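Local coordinates for protein UDP-N-acetylenolpyruvoylglucosamine reductase (Listeria monocytogenes, PDB 3TX1) that reduces UDP-N-acetylenolpyruvoylglucosamine to UDP-N-acetylmuramate with NADPH, using bound FAD, in bacterial peptidoglycan synthesis, at residues 41-46 with 53-58; 80-85 with 99-104; 142-147 with 226-231. All blocks are in the same frame, centred on the assembly; numbering follows the deposited sequence.

Contact 1. Residues 41-46 with 53-58; sequences EPLSKY and GAADVF
Glu41 and Ala55 form an antiparallel hydrogen-bonded pair near the turn end of a beta hairpin. Ala55 N donates to Glu41 O at 3.0 Å; the return bond from Glu41 N to Ala55 O has the same length but is weak, bent to 125° at the hydrogen. With CG anti to the backbone N (chi1 180°), the Glu41 methylenes lie against Phe58: CB meets Phe58 CB at 3.8 Å and CG lies over one face of the ring. At Pro42 the strands come close, its CA 3.7 Å from Ala54 CA, while the two side chains diverge. Leu43 follows, where the chain leaves the strand, and divides its methyls: CD1 packs on Ala55 CB at 3.5 Å, whereas CD2 approaches Phe58 CE1 obliquely at 3.7 Å. Tyr46, whose N bonds back to Leu43 O, completes the cluster. Its ring and that of Phe58 come from opposite directions, with centroids 4.5 Å apart and planes at 35°, and Phe58 CZ sits over the centre of one Tyr46 face. His103 makes an edge-to-face pair with Tyr46, and Ile101 touches Phe58, so the cluster continues onto strand 100-103. Chemically, only two backbone bonds tie the segments, one of them weak; the remaining contact is mostly apolar, centred on Phe58, and carries the hairpin past its last strand pair.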
loop_
_atom_site.group_PDB
_atom_site.type_symbol
_atom_site.label_atom_id
_atom_site.label_comp_id
_atom_site.label_asym_id
_atom_site.label_seq_id
_atom_site.Cartn_x
_atom_site.Cartn_y
_atom_site.Cartn_z
ATOM N N GLU A 41 8.878 -16.193 -7.328
ATOM C CA GLU A 41 9.646 -15.203 -6.605
ATOM C C GLU A 41 9.136 -15.023 -5.189
ATOM O O GLU A 41 7.948 -14.764 -5.006
ATOM C CB GLU A 41 9.614 -13.892 -7.391
ATOM C CG GLU A 41 10.370 -12.744 -6.761
ATOM C CD GLU A 41 11.865 -12.921 -6.760
ATOM O OE1 GLU A 41 12.452 -12.886 -7.857
ATOM O OE2 GLU A 41 12.456 -13.034 -5.654
ATOM N N PRO A 42 10.021 -15.203 -4.172
ATOM C CA PRO A 42 9.567 -14.933 -2.808
ATOM C C PRO A 42 9.409 -13.429 -2.710
ATOM O O PRO A 42 10.310 -12.664 -3.089
ATOM C CB PRO A 42 10.712 -15.444 -1.932
ATOM C CG PRO A 42 11.477 -16.369 -2.816
ATOM C CD PRO A 42 11.391 -15.749 -4.174
ATOM N N LEU A 43 8.247 -13.019 -2.225
ATOM C CA LEU A 43 7.865 -11.624 -2.209
ATOM C C LEU A 43 8.433 -10.785 -1.104
ATOM O O LEU A 43 8.339 -9.567 -1.164
ATOM C CB LEU A 43 6.338 -11.524 -2.227
ATOM C CG LEU A 43 5.748 -12.257 -3.450
ATOM C CD1 LEU A 43 4.226 -12.365 -3.411
ATOM C CD2 LEU A 43 6.236 -11.598 -4.732
ATOM N N SER A 44 9.034 -11.404 -0.100
ATOM C CA SER A 44 9.513 -10.648 1.053
ATOM C C SER A 44 10.537 -9.607 0.641
ATOM O O SER A 44 10.718 -8.594 1.333
ATOM C CB SER A 44 10.112 -11.567 2.089
ATOM O OG SER A 44 11.273 -12.138 1.547
ATOM N N LYS A 45 11.205 -9.876 -0.484
ATOM C CA LYS A 45 12.175 -8.946 -1.083
ATOM C C LYS A 45 11.535 -7.609 -1.489
ATOM O O LYS A 45 12.212 -6.590 -1.495
ATOM C CB LYS A 45 12.854 -9.581 -2.304
ATOM C CG LYS A 45 13.828 -8.652 -3.027
ATOM C CD LYS A 45 14.509 -9.297 -4.236
ATOM C CE LYS A 45 15.346 -8.263 -4.984
ATOM N NZ LYS A 45 16.082 -8.834 -6.144
ATOM N N TYR A 46 10.231 -7.626 -1.783
ATOM C CA TYR A 46 9.484 -6.460 -2.257
ATOM C C TYR A 46 8.456 -5.929 -1.277
ATOM O O TYR A 46 7.666 -5.051 -1.659
ATOM C CB TYR A 46 8.705 -6.816 -3.531
ATOM C CG TYR A 46 9.555 -7.433 -4.599
ATOM C CD1 TYR A 46 9.690 -8.815 -4.685
ATOM C CD2 TYR A 46 10.232 -6.646 -5.523
ATOM C CE1 TYR A 46 10.484 -9.402 -5.655
ATOM C CE2 TYR A 46 11.026 -7.227 -6.497
ATOM C CZ TYR A 46 11.154 -8.604 -6.559
ATOM O OH TYR A 46 11.957 -9.194 -7.519
ATOM N N GLY A 53 5.123 -15.476 1.434
ATOM C CA GLY A 53 5.565 -16.631 0.643
ATOM C C GLY A 53 5.749 -16.241 -0.817
ATOM O O GLY A 53 5.487 -15.098 -1.185
ATOM N N ALA A 54 6.208 -17.173 -1.648
ATOM C CA ALA A 54 6.446 -16.858 -3.056
ATOM C C ALA A 54 5.152 -16.684 -3.873
ATOM O O ALA A 54 4.055 -17.029 -3.428
ATOM C CB ALA A 54 7.379 -17.870 -3.702
ATOM N N ALA A 55 5.303 -16.075 -5.042
ATOM C CA ALA A 55 4.221 -15.883 -5.991
ATOM C C ALA A 55 4.768 -16.587 -7.206
ATOM O O ALA A 55 5.863 -16.256 -7.677
ATOM C CB ALA A 55 4.013 -14.405 -6.280
ATOM N N ASP A 56 4.025 -17.571 -7.690
ATOM C CA ASP A 56 4.470 -18.436 -8.824
ATOM C C ASP A 56 4.895 -17.753 -10.149
ATOM O O ASP A 56 5.837 -18.225 -10.808
ATOM C CB ASP A 56 3.454 -19.571 -9.051
ATOM C CG ASP A 56 2.047 -19.202 -8.566
ATOM O OD1 ASP A 56 1.587 -18.059 -8.828
ATOM O OD2 ASP A 56 1.415 -20.052 -7.895
ATOM N N VAL A 57 4.221 -16.644 -10.494
ATOM C CA VAL A 57 4.499 -15.852 -11.704
ATOM C C VAL A 57 4.596 -14.333 -11.374
ATOM O O VAL A 57 3.575 -13.672 -11.171
ATOM C CB VAL A 57 3.415 -16.088 -12.784
ATOM C CG1 VAL A 57 3.826 -15.438 -14.092
ATOM C CG2 VAL A 57 3.162 -17.586 -13.001
ATOM N N PHE A 58 5.819 -13.792 -11.372
ATOM C CA PHE A 58 6.082 -12.403 -10.990
ATOM C C PHE A 58 6.527 -11.514 -12.151
ATOM O O PHE A 58 7.635 -11.652 -12.667
ATOM C CB PHE A 58 7.128 -12.384 -9.879
ATOM C CG PHE A 58 7.280 -11.061 -9.199
ATOM C CD1 PHE A 58 6.301 -10.599 -8.316
ATOM C CD2 PHE A 58 8.416 -10.276 -9.418
ATOM C CE1 PHE A 58 6.446 -9.367 -7.692
ATOM C CE2 PHE A 58 8.562 -9.039 -8.783
ATOM C CZ PHE A 58 7.583 -8.597 -7.915
#

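Contact 2. Residues 80-85 with 99-104; sequences PLTILG and GVILHL. With FAD (flavin-adenine dinucleotide), chain B.
Gly99 and Val100 meet Pro80 at the start of a parallel strand pair. Gly99 CA makes a CA-H...O contact with Pro80 O, which also accepts the bond from Val100 N at 3.0 Å. Val100 O then takes Thr82 N at 2.8 Å; the Val100 side chain shares a face with that of Leu81, the face packed by helix 64-76, where Cys74 touches Val100 and Val71 touches Leu81. Ile101 points to the other face beside Thr82, the two side chains running the same way, and its CG2, anti to the backbone N, reaches Leu84 CB at 3.8 Å. Leu102 continues the ladder in both directions: its N donates to Thr82 O at 2.7 Å and its O receives Leu84 N. Back on the helix-facing side, Leu102 CD1 packs alongside Ile83 CD1 at 3.8 Å, and Leu102 CG meets Leu81 CD1. At His103, whose backbone bonds to Val59 on the neighbouring strand, the ring supplies the link to 80-85. With CG anti to its backbone N (chi1 -172°), ND1 donates to Leu84 O at 2.8 Å; the acceptor lies near the ring plane, whereas the donor stands 47° out of the carbonyl plane. Leu104 CD1 approaches FAD N6A, while Ile83 CG2 packs against the adenine carbons. The segment axes, 4.6 Å apart at closest and 28° from parallel, agree with a twisted parallel sheet. Because Ile83 O accepts a bond from FAD O2B at 2.7 Å and Gly85 N makes a weak one to FAD O1A, the strand pair forms one wall of the adenosine-diphosphate pocket; its polar bonds to the cofactor come from backbone atoms, while the Ile83 and Leu104 side chains pack on the adenine.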
loop_
_atom_site.group_PDB
_atom_site.type_symbol
_atom_site.label_atom_id
_atom_site.label_comp_id
_atom_site.label_asym_id
_atom_site.label_seq_id
_atom_site.Cartn_x
_atom_site.Cartn_y
_atom_site.Cartn_z
ATOM N N PRO A 80 -6.074 -16.000 -11.959
ATOM C CA PRO A 80 -6.141 -14.982 -10.893
ATOM C C PRO A 80 -4.953 -14.040 -10.992
ATOM O O PRO A 80 -3.826 -14.484 -11.209
ATOM C CB PRO A 80 -6.076 -15.810 -9.595
ATOM C CG PRO A 80 -6.000 -17.255 -10.019
ATOM C CD PRO A 80 -6.467 -17.322 -11.445
ATOM N N LEU A 81 -5.206 -12.744 -10.886
ATOM C CA LEU A 81 -4.136 -11.770 -11.015
ATOM C C LEU A 81 -4.080 -10.860 -9.778
ATOM O O LEU A 81 -5.111 -10.446 -9.262
ATOM C CB LEU A 81 -4.372 -10.950 -12.289
ATOM C CG LEU A 81 -3.739 -9.550 -12.496
ATOM C CD1 LEU A 81 -2.381 -9.564 -13.196
ATOM C CD2 LEU A 81 -4.743 -8.764 -13.324
ATOM N N THR A 82 -2.889 -10.541 -9.297
ATOM C CA THR A 82 -2.799 -9.660 -8.156
ATOM C C THR A 82 -1.854 -8.530 -8.489
ATOM O O THR A 82 -0.846 -8.732 -9.172
ATOM C CB THR A 82 -2.222 -10.337 -6.883
ATOM O OG1 THR A 82 -2.748 -11.665 -6.721
ATOM C CG2 THR A 82 -2.521 -9.463 -5.622
ATOM N N ILE A 83 -2.172 -7.349 -7.973
ATOM C CA ILE A 83 -1.314 -6.215 -8.139
ATOM C C ILE A 83 -0.675 -5.967 -6.825
ATOM O O ILE A 83 -1.369 -5.817 -5.834
ATOM C CB ILE A 83 -2.108 -4.950 -8.396
ATOM C CG1 ILE A 83 -3.145 -5.250 -9.451
ATOM C CG2 ILE A 83 -1.154 -3.829 -8.807
ATOM C CD1 ILE A 83 -2.507 -5.823 -10.694
ATOM N N LEU A 84 0.645 -5.910 -6.833
ATOM C CA LEU A 84 1.394 -5.610 -5.643
ATOM C C LEU A 84 2.108 -4.257 -5.785
ATOM O O LEU A 84 2.861 -4.036 -6.716
ATOM C CB LEU A 84 2.406 -6.714 -5.396
ATOM C CG LEU A 84 3.497 -6.438 -4.364
ATOM C CD1 LEU A 84 2.995 -6.625 -2.929
ATOM C CD2 LEU A 84 4.669 -7.366 -4.655
ATOM N N GLY A 85 1.851 -3.351 -4.854
ATOM C CA GLY A 85 2.560 -2.069 -4.804
ATOM C C GLY A 85 3.824 -2.419 -4.062
ATOM O O GLY A 85 4.541 -3.323 -4.523
ATOM N N GLY A 99 -1.601 -17.529 -9.247
ATOM C CA GLY A 99 -1.843 -16.719 -10.420
ATOM C C GLY A 99 -0.596 -15.914 -10.750
ATOM O O GLY A 99 0.537 -16.393 -10.544
ATOM N N VAL A 100 -0.815 -14.693 -11.249
ATOM C CA VAL A 100 0.239 -13.782 -11.649
ATOM C C VAL A 100 0.163 -12.548 -10.761
ATOM O O VAL A 100 -0.916 -11.996 -10.544
ATOM C CB VAL A 100 0.004 -13.332 -13.108
ATOM C CG1 VAL A 100 0.921 -12.184 -13.535
ATOM C CG2 VAL A 100 0.140 -14.510 -14.054
ATOM N N ILE A 101 1.315 -12.119 -10.261
ATOM C CA ILE A 101 1.419 -10.911 -9.473
ATOM C C ILE A 101 2.133 -9.893 -10.365
ATOM O O ILE A 101 3.178 -10.208 -10.950
ATOM C CB ILE A 101 2.213 -11.139 -8.151
ATOM C CG1 ILE A 101 1.400 -11.944 -7.124
ATOM C CG2 ILE A 101 2.604 -9.818 -7.508
ATOM C CD1 ILE A 101 1.163 -13.398 -7.500
ATOM N N LEU A 102 1.547 -8.698 -10.498
ATOM C CA LEU A 102 2.111 -7.611 -11.279
ATOM C C LEU A 102 2.618 -6.534 -10.364
ATOM O O LEU A 102 1.888 -6.063 -9.497
ATOM C CB LEU A 102 1.040 -6.936 -12.106
ATOM C CG LEU A 102 0.664 -7.184 -13.546
ATOM C CD1 LEU A 102 -0.354 -6.107 -13.873
ATOM C CD2 LEU A 102 1.876 -6.995 -14.425
ATOM N N HIS A 103 3.843 -6.109 -10.614
ATOM C CA HIS A 103 4.489 -5.110 -9.826
ATOM C C HIS A 103 4.923 -4.045 -10.811
ATOM O O HIS A 103 5.725 -4.272 -11.728
ATOM C CB HIS A 103 5.637 -5.775 -9.049
ATOM C CG HIS A 103 6.309 -4.880 -8.028
ATOM N ND1 HIS A 103 5.639 -4.297 -7.013
ATOM C CD2 HIS A 103 7.641 -4.505 -7.884
ATOM C CE1 HIS A 103 6.496 -3.552 -6.283
ATOM N NE2 HIS A 103 7.718 -3.680 -6.821
ATOM N N LEU A 104 4.415 -2.847 -10.615
ATOM C CA LEU A 104 4.637 -1.789 -11.565
ATOM C C LEU A 104 5.740 -0.872 -11.135
ATOM O O LEU A 104 5.708 0.309 -11.348
ATOM C CB LEU A 104 3.371 -1.003 -11.766
ATOM C CG LEU A 104 2.117 -1.830 -11.849
ATOM C CD1 LEU A 104 0.924 -1.001 -11.497
ATOM C CD2 LEU A 104 1.949 -2.430 -13.204
HETATM P PA FAD B . 0.370 -2.482 -1.105
HETATM O O1A FAD B . 1.382 -3.063 -2.034
HETATM O O2A FAD B . 0.504 -2.712 0.373
HETATM O O5B FAD B . -1.073 -3.060 -1.473
HETATM C C5B FAD B . -2.120 -2.207 -1.022
HETATM C C4B FAD B . -3.423 -2.468 -1.748
HETATM O O4B FAD B . -3.504 -1.676 -2.923
HETATM C C3B FAD B . -3.664 -3.892 -2.197
HETATM O O3B FAD B . -5.102 -4.056 -2.269
HETATM C C2B FAD B . -3.085 -3.850 -3.611
HETATM O O2B FAD B . -3.501 -4.864 -4.545
HETATM C C1B FAD B . -3.602 -2.517 -4.067
HETATM N N9A FAD B . -2.703 -1.942 -5.052
HETATM C C8A FAD B . -1.388 -1.705 -4.930
HETATM N N7A FAD B . -0.950 -1.069 -6.053
HETATM C C5A FAD B . -1.985 -0.880 -6.902
HETATM C C6A FAD B . -2.232 -0.326 -8.258
HETATM N N6A FAD B . -1.252 0.216 -9.034
HETATM N N1A FAD B . -3.500 -0.367 -8.720
HETATM C C2A FAD B . -4.504 -0.874 -8.017
HETATM N N3A FAD B . -4.363 -1.424 -6.810
HETATM C C4A FAD B . -3.150 -1.459 -6.214
HETATM N N1 FAD B . -1.708 4.520 5.187
HETATM C C2 FAD B . -2.361 5.694 5.366
HETATM O O2 FAD B . -3.403 5.916 4.727
HETATM N N3 FAD B . -1.938 6.674 6.176
HETATM C C4 FAD B . -0.845 6.583 6.920
HETATM O O4 FAD B . -0.501 7.505 7.696
HETATM C C4X FAD B . -0.081 5.335 6.781
HETATM N N5 FAD B . 1.033 5.162 7.485
HETATM C C5X FAD B . 1.765 4.041 7.398
HETATM C C6 FAD B . 2.925 3.949 8.152
HETATM C C7 FAD B . 3.718 2.834 8.071
HETATM C C7M FAD B . 4.966 2.740 8.908
HETATM C C8 FAD B . 3.292 1.758 7.147
HETATM C C8M FAD B . 4.089 0.512 7.010
HETATM C C9 FAD B . 2.148 1.853 6.402
HETATM C C9A FAD B . 1.353 2.969 6.497
HETATM N N10 FAD B . 0.174 3.107 5.724
HETATM C C10 FAD B . -0.570 4.294 5.857
HETATM C "C1'" FAD B . -0.267 2.016 4.835
HETATM C "C2'" FAD B . 0.291 2.168 3.438
HETATM O "O2'" FAD B . 1.398 3.065 3.444
HETATM C "C3'" FAD B . -0.746 2.741 2.490
HETATM O "O3'" FAD B . -1.888 1.898 2.585
HETATM C "C4'" FAD B . -0.201 2.740 1.065
HETATM O "O4'" FAD B . -0.882 3.699 0.243
HETATM C "C5'" FAD B . -0.205 1.359 0.434
HETATM O "O5'" FAD B . 0.761 1.374 -0.590
HETATM P P FAD B . 1.375 0.079 -1.255
HETATM O O1P FAD B . 1.876 0.537 -2.577
HETATM O O2P FAD B . 2.320 -0.446 -0.230
HETATM O O3P FAD B . 0.182 -0.926 -1.385
#

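Contact 3. Residues 142-147 with 226-231; sequences FACGIP and ELTAAR. With FAD (flavin-adenine dinucleotide), chain B.
Arg231 reaches from helix 217-234 over the loop at Gly145 and Ile146 to the flavin. Its chain runs extended at first, with CG anti to the backbone N (chi1 -176°), then bends at chi3 (-72°), laying the guanidinium with one face over Gly145 O. That oxygen is 3.2 Å from Arg231 NE, but the angle is too poor for a hydrogen bond. Ile146 crosses the arginine at about a right angle, its CG1 3.6 Å from NH1, while its CG2 and CD1 touch the flavin ring system. The guanidinium edge does the polar work. NH1 donates to FAD O4 at 3.0 Å, nearly straight at 164°, and NH2 donates to FAD N5 at 3.3 Å; Gln235 OE1 also binds NH2. NH1 further donates to a water at 2.8 Å, and this water in turn donates to Phe142 O. One helical turn before Arg231 the contact is apolar: Leu227 CD1 packs on Phe142 CA, and Leu227 CB meets Cys144 SG at 3.9 Å. Pro147 O accepts a bond from FAD O2', so the same loop holds the ribityl chain. Donors facing both O4 and N5 would probably polarise that edge of the isoalloxazine, which includes N5, the atom that accepts hydride in flavin reduction, and may favour the reduced form; the water on Phe142 O and Gln235 OE1 give the guanidinium further partners that would help fix its rotation.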
loop_
_atom_site.group_PDB
_atom_site.type_symbol
_atom_site.label_atom_id
_atom_site.label_comp_id
_atom_site.label_asym_id
_atom_site.label_seq_id
_atom_site.Cartn_x
_atom_site.Cartn_y
_atom_site.Cartn_z
ATOM N N PHE A 142 0.093 16.076 3.706
ATOM C CA PHE A 142 -0.322 14.946 4.532
ATOM C C PHE A 142 0.328 13.578 4.218
ATOM O O PHE A 142 0.240 12.639 5.044
ATOM C CB PHE A 142 -1.856 14.803 4.538
ATOM C CG PHE A 142 -2.437 14.394 3.211
ATOM C CD1 PHE A 142 -2.301 13.092 2.741
ATOM C CD2 PHE A 142 -3.142 15.291 2.446
ATOM C CE1 PHE A 142 -2.821 12.716 1.523
ATOM C CE2 PHE A 142 -3.685 14.910 1.237
ATOM C CZ PHE A 142 -3.522 13.625 0.773
ATOM N N ALA A 143 0.971 13.493 3.049
ATOM C CA ALA A 143 1.556 12.282 2.524
ATOM C C ALA A 143 3.088 12.267 2.516
ATOM O O ALA A 143 3.716 11.348 1.991
ATOM C CB ALA A 143 1.005 12.018 1.128
ATOM N N CYS A 144 3.714 13.239 3.142
ATOM C CA CYS A 144 5.183 13.284 3.143
ATOM C C CYS A 144 5.759 12.079 3.916
ATOM O O CYS A 144 6.958 11.744 3.784
ATOM C CB CYS A 144 5.648 14.604 3.778
ATOM S SG CYS A 144 5.031 14.844 5.484
ATOM N N GLY A 145 4.905 11.440 4.722
ATOM C CA GLY A 145 5.343 10.329 5.534
ATOM C C GLY A 145 4.665 8.988 5.316
ATOM O O GLY A 145 4.997 8.052 6.024
ATOM N N ILE A 146 3.757 8.885 4.331
ATOM C CA ILE A 146 2.985 7.666 4.045
ATOM C C ILE A 146 3.733 6.814 3.041
ATOM O O ILE A 146 3.836 7.181 1.878
ATOM C CB ILE A 146 1.597 7.975 3.428
ATOM C CG1 ILE A 146 0.773 8.937 4.296
ATOM C CG2 ILE A 146 0.824 6.696 3.208
ATOM C CD1 ILE A 146 -0.569 9.362 3.701
ATOM N N PRO A 147 4.199 5.638 3.469
ATOM C CA PRO A 147 5.005 4.709 2.671
ATOM C C PRO A 147 4.184 4.145 1.551
ATOM O O PRO A 147 2.961 4.337 1.544
ATOM C CB PRO A 147 5.313 3.577 3.666
ATOM C CG PRO A 147 5.044 4.157 5.029
ATOM C CD PRO A 147 3.866 5.048 4.771
ATOM N N GLU A 226 6.378 19.667 10.589
ATOM C CA GLU A 226 5.407 19.344 11.654
ATOM C C GLU A 226 4.958 17.876 11.557
ATOM O O GLU A 226 4.876 17.161 12.555
ATOM C CB GLU A 226 4.157 20.248 11.578
ATOM C CG GLU A 226 2.939 19.724 12.377
ATOM C CD GLU A 226 1.577 20.148 11.799
ATOM O OE1 GLU A 226 1.517 21.222 11.142
ATOM O OE2 GLU A 226 0.562 19.417 11.991
ATOM N N LEU A 227 4.672 17.449 10.334
ATOM C CA LEU A 227 4.141 16.136 10.121
ATOM C C LEU A 227 5.182 15.054 10.335
ATOM O O LEU A 227 4.897 14.041 10.979
ATOM C CB LEU A 227 3.370 16.041 8.795
ATOM C CG LEU A 227 2.135 16.981 8.597
ATOM C CD1 LEU A 227 0.979 16.306 7.883
ATOM C CD2 LEU A 227 1.551 17.426 9.899
ATOM N N THR A 228 6.401 15.292 9.878
ATOM C CA THR A 228 7.471 14.334 10.087
ATOM C C THR A 228 7.748 14.209 11.593
ATOM O O THR A 228 7.862 13.090 12.120
ATOM C CB THR A 228 8.731 14.753 9.320
ATOM O OG1 THR A 228 8.424 14.820 7.928
ATOM C CG2 THR A 228 9.862 13.769 9.495
ATOM N N ALA A 229 7.813 15.350 12.284
ATOM C CA ALA A 229 8.032 15.387 13.718
ATOM C C ALA A 229 6.990 14.538 14.405
ATOM O O ALA A 229 7.330 13.610 15.192
ATOM C CB ALA A 229 7.946 16.802 14.225
ATOM N N ALA A 230 5.726 14.829 14.077
ATOM C CA ALA A 230 4.586 14.121 14.666
ATOM C C ALA A 230 4.662 12.605 14.465
ATOM O O ALA A 230 4.625 11.846 15.427
ATOM C CB ALA A 230 3.280 14.661 14.136
ATOM N N ARG A 231 4.809 12.178 13.212
ATOM C CA ARG A 231 4.851 10.792 12.909
ATOM C C ARG A 231 6.046 10.134 13.559
ATOM O O ARG A 231 5.916 9.077 14.177
ATOM C CB ARG A 231 4.909 10.615 11.405
ATOM C CG ARG A 231 4.859 9.162 10.950
ATOM C CD ARG A 231 5.091 9.029 9.464
ATOM N NE ARG A 231 3.954 9.496 8.682
ATOM C CZ ARG A 231 2.850 8.785 8.445
ATOM N NH1 ARG A 231 1.886 9.281 7.685
ATOM N NH2 ARG A 231 2.711 7.557 8.940
HETATM P PA FAD B . 0.370 -2.482 -1.105
HETATM O O1A FAD B . 1.382 -3.063 -2.034
HETATM O O2A FAD B . 0.504 -2.712 0.373
HETATM O O5B FAD B . -1.073 -3.060 -1.473
HETATM C C5B FAD B . -2.120 -2.207 -1.022
HETATM C C4B FAD B . -3.423 -2.468 -1.748
HETATM O O4B FAD B . -3.504 -1.676 -2.923
HETATM C C3B FAD B . -3.664 -3.892 -2.197
HETATM O O3B FAD B . -5.102 -4.056 -2.269
HETATM C C2B FAD B . -3.085 -3.850 -3.611
HETATM O O2B FAD B . -3.501 -4.864 -4.545
HETATM C C1B FAD B . -3.602 -2.517 -4.067
HETATM N N9A FAD B . -2.703 -1.942 -5.052
HETATM C C8A FAD B . -1.388 -1.705 -4.930
HETATM N N7A FAD B . -0.950 -1.069 -6.053
HETATM C C5A FAD B . -1.985 -0.880 -6.902
HETATM C C6A FAD B . -2.232 -0.326 -8.258
HETATM N N6A FAD B . -1.252 0.216 -9.034
HETATM N N1A FAD B . -3.500 -0.367 -8.720
HETATM C C2A FAD B . -4.504 -0.874 -8.017
HETATM N N3A FAD B . -4.363 -1.424 -6.810
HETATM C C4A FAD B . -3.150 -1.459 -6.214
HETATM N N1 FAD B . -1.708 4.520 5.187
HETATM C C2 FAD B . -2.361 5.694 5.366
HETATM O O2 FAD B . -3.403 5.916 4.727
HETATM N N3 FAD B . -1.938 6.674 6.176
HETATM C C4 FAD B . -0.845 6.583 6.920
HETATM O O4 FAD B . -0.501 7.505 7.696
HETATM C C4X FAD B . -0.081 5.335 6.781
HETATM N N5 FAD B . 1.033 5.162 7.485
HETATM C C5X FAD B . 1.765 4.041 7.398
HETATM C C6 FAD B . 2.925 3.949 8.152
HETATM C C7 FAD B . 3.718 2.834 8.071
HETATM C C7M FAD B . 4.966 2.740 8.908
HETATM C C8 FAD B . 3.292 1.758 7.147
HETATM C C8M FAD B . 4.089 0.512 7.010
HETATM C C9 FAD B . 2.148 1.853 6.402
HETATM C C9A FAD B . 1.353 2.969 6.497
HETATM N N10 FAD B . 0.174 3.107 5.724
HETATM C C10 FAD B . -0.570 4.294 5.857
HETATM C "C1'" FAD B . -0.267 2.016 4.835
HETATM C "C2'" FAD B . 0.291 2.168 3.438
HETATM O "O2'" FAD B . 1.398 3.065 3.444
HETATM C "C3'" FAD B . -0.746 2.741 2.490
HETATM O "O3'" FAD B . -1.888 1.898 2.585
HETATM C "C4'" FAD B . -0.201 2.740 1.065
HETATM O "O4'" FAD B . -0.882 3.699 0.243
HETATM C "C5'" FAD B . -0.205 1.359 0.434
HETATM O "O5'" FAD B . 0.761 1.374 -0.590
HETATM P P FAD B . 1.375 0.079 -1.255
HETATM O O1P FAD B . 1.876 0.537 -2.577
HETATM O O2P FAD B . 2.320 -0.446 -0.230
HETATM O O3P FAD B . 0.182 -0.926 -1.385
HETATM O O HOH W 1 2.554 11.719 6.520
#

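In the fold
From the N terminus the three contacts close in series, none nested or crossed. Contact 1 closes the short hairpin between strands 36-42 and 54-60. The chain then passes through helix 64-76 to strand 81-84, and contact 2 closes the next loop by pairing 81-84 with 100-103. Strand 100-103 inserts between 54-60 and 81-84, so contacts 1 and 2, centred 10 Å apart, share one mixed four-stranded sheet; Val57 O and Ile101 N lie 2.9 Å apart across it. Contact 3 spans 78 intervening residues, joining the loop before helix 150-156 to helix 217-234. Its centre is 28 Å from contact 2, and FAD, touched by both, connects them.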